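Local coordinates for MAU2 chromatid cohesion factor homolog (Saccharomyces cerevisiae, PDB 4XDN), which pairs with SCC2 in the complex that cohesin needs in order to associate with chromosomes, and so serves sister chromatid cohesion, at residues 227-232 with 492-497. Residues are numbered along the deposited sequence; the frame is centred on the assembly and turned at random.
Sequences NERFPI and ETDLQF
The backbone O of E492 meets the edge of the F230 ring, 3.6 Å from CD1, where the weakly positive ring hydrogens suit a carbonyl oxygen. T493 CA makes a CA–H...O contact with R229 O (3.2 Å), while its hydroxyl turns back to L490 O at the end of helix 472-490. D494 is the main polar partner on this segment. Its N donates to R229 O at 2.8 Å, in a bent bond. With chi1 at 69°, its carboxylate swings toward R229: NH1 hydrogen-bonds to the syn lone pair of OD2, and OD1 stands 2.7 Å from NH1 in the salt bridge, the two planes only 19° apart. Just after helix 212-228, R229 has the positive phi of a Schellman motif, and the contact joins this turn to the loop between helices 472-490 and 499-513. E447 pairs with NH2, probably spreading the arginine's charge over two acids. L495 sets CD2 3.7 Å from NH1, its branched side chain also packing on L490 and W501. The extended chain of Q496 carries NE2 to T493 O in a nearly straight bond (169°). Last, P231 presents its ring carbons to the F497 edge, CB lying 3.8 Å from CE2.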
# COMPACT_ATOMS: atom_id res chain seq x y z
N ASN A 227 1.86 5.42 2.49
CA ASN A 227 1.82 4.94 1.11
C ASN A 227 3.00 5.45 0.31
O ASN A 227 3.49 4.77 -0.60
CB ASN A 227 0.52 5.36 0.43
CG ASN A 227 -0.71 4.75 1.07
OD1 ASN A 227 -0.61 3.76 1.80
ND2 ASN A 227 -1.88 5.33 0.80
N GLU A 228 3.46 6.66 0.64
CA GLU A 228 4.58 7.29 -0.05
C GLU A 228 5.89 7.10 0.73
O GLU A 228 6.96 7.51 0.27
CB GLU A 228 4.31 8.78 -0.25
CG GLU A 228 3.11 9.09 -1.13
CD GLU A 228 3.32 8.70 -2.58
OE1 GLU A 228 4.48 8.48 -2.99
OE2 GLU A 228 2.32 8.61 -3.33
N ARG A 229 5.79 6.46 1.89
CA ARG A 229 6.92 6.30 2.80
C ARG A 229 7.56 7.63 3.15
O ARG A 229 8.77 7.71 3.37
CB ARG A 229 7.97 5.35 2.20
CG ARG A 229 7.48 3.92 1.99
CD ARG A 229 7.02 3.27 3.28
NE ARG A 229 7.67 1.98 3.51
CZ ARG A 229 8.63 1.75 4.40
NH1 ARG A 229 9.09 2.71 5.18
NH2 ARG A 229 9.14 0.53 4.51
N PHE A 230 6.75 8.69 3.21
CA PHE A 230 7.23 9.98 3.67
C PHE A 230 7.33 9.96 5.19
O PHE A 230 6.55 9.28 5.86
CB PHE A 230 6.29 11.11 3.24
CG PHE A 230 6.34 11.42 1.77
CD1 PHE A 230 7.54 11.42 1.07
CD2 PHE A 230 5.18 11.73 1.08
CE1 PHE A 230 7.58 11.71 -0.27
CE2 PHE A 230 5.22 12.02 -0.28
CZ PHE A 230 6.42 12.01 -0.95
N PRO A 231 8.30 10.70 5.75
CA PRO A 231 8.34 10.86 7.21
C PRO A 231 7.04 11.45 7.74
O PRO A 231 6.52 12.40 7.16
CB PRO A 231 9.51 11.83 7.42
CG PRO A 231 10.38 11.63 6.25
CD PRO A 231 9.47 11.33 5.10
N ILE A 232 6.53 10.90 8.83
CA ILE A 232 5.31 11.41 9.44
C ILE A 232 5.65 12.50 10.46
O ILE A 232 6.40 12.24 11.40
CB ILE A 232 4.49 10.30 10.12
CG1 ILE A 232 4.28 9.13 9.16
CG2 ILE A 232 3.15 10.85 10.60
CD1 ILE A 232 3.61 7.92 9.78
N GLU A 492 14.60 11.48 1.89
CA GLU A 492 13.22 11.87 1.61
C GLU A 492 12.23 10.72 1.87
O GLU A 492 11.09 10.77 1.42
CB GLU A 492 13.09 12.36 0.17
CG GLU A 492 13.55 11.37 -0.89
CD GLU A 492 13.64 11.99 -2.28
OE1 GLU A 492 13.89 13.21 -2.37
OE2 GLU A 492 13.45 11.25 -3.27
N THR A 493 12.69 9.70 2.60
CA THR A 493 11.83 8.59 3.02
C THR A 493 11.90 8.41 4.54
O THR A 493 12.78 8.97 5.19
CB THR A 493 12.22 7.27 2.34
OG1 THR A 493 13.58 6.93 2.67
CG2 THR A 493 12.09 7.38 0.83
N ASP A 494 10.99 7.62 5.09
CA ASP A 494 10.98 7.36 6.53
C ASP A 494 12.01 6.29 6.90
O ASP A 494 12.22 6.02 8.08
CB ASP A 494 9.59 6.92 6.99
CG ASP A 494 9.20 5.54 6.48
OD1 ASP A 494 9.57 4.53 7.12
OD2 ASP A 494 8.52 5.47 5.44
N LEU A 495 12.66 5.71 5.90
CA LEU A 495 13.67 4.68 6.13
C LEU A 495 14.87 5.23 6.88
O LEU A 495 15.61 4.47 7.52
CB LEU A 495 14.12 4.07 4.80
CG LEU A 495 13.07 3.25 4.05
CD1 LEU A 495 13.59 2.86 2.67
CD2 LEU A 495 12.66 2.02 4.84
N GLN A 496 15.08 6.54 6.80
CA GLN A 496 16.18 7.18 7.52
C GLN A 496 15.98 7.05 9.03
O GLN A 496 16.92 7.26 9.80
CB GLN A 496 16.29 8.65 7.13
CG GLN A 496 15.10 9.50 7.56
CD GLN A 496 15.17 10.91 7.02
OE1 GLN A 496 15.94 11.74 7.51
NE2 GLN A 496 14.36 11.20 6.01
N PHE A 497 14.76 6.72 9.44
CA PHE A 497 14.44 6.52 10.85
C PHE A 497 14.28 5.04 11.17
O PHE A 497 13.85 4.68 12.27
CB PHE A 497 13.17 7.28 11.21
CG PHE A 497 13.21 8.73 10.84
CD1 PHE A 497 14.13 9.59 11.41
CD2 PHE A 497 12.31 9.25 9.91
CE1 PHE A 497 14.17 10.92 11.07
CE2 PHE A 497 12.34 10.58 9.57
CZ PHE A 497 13.27 11.42 10.15
O HOH W 1 5.95 6.77 6.39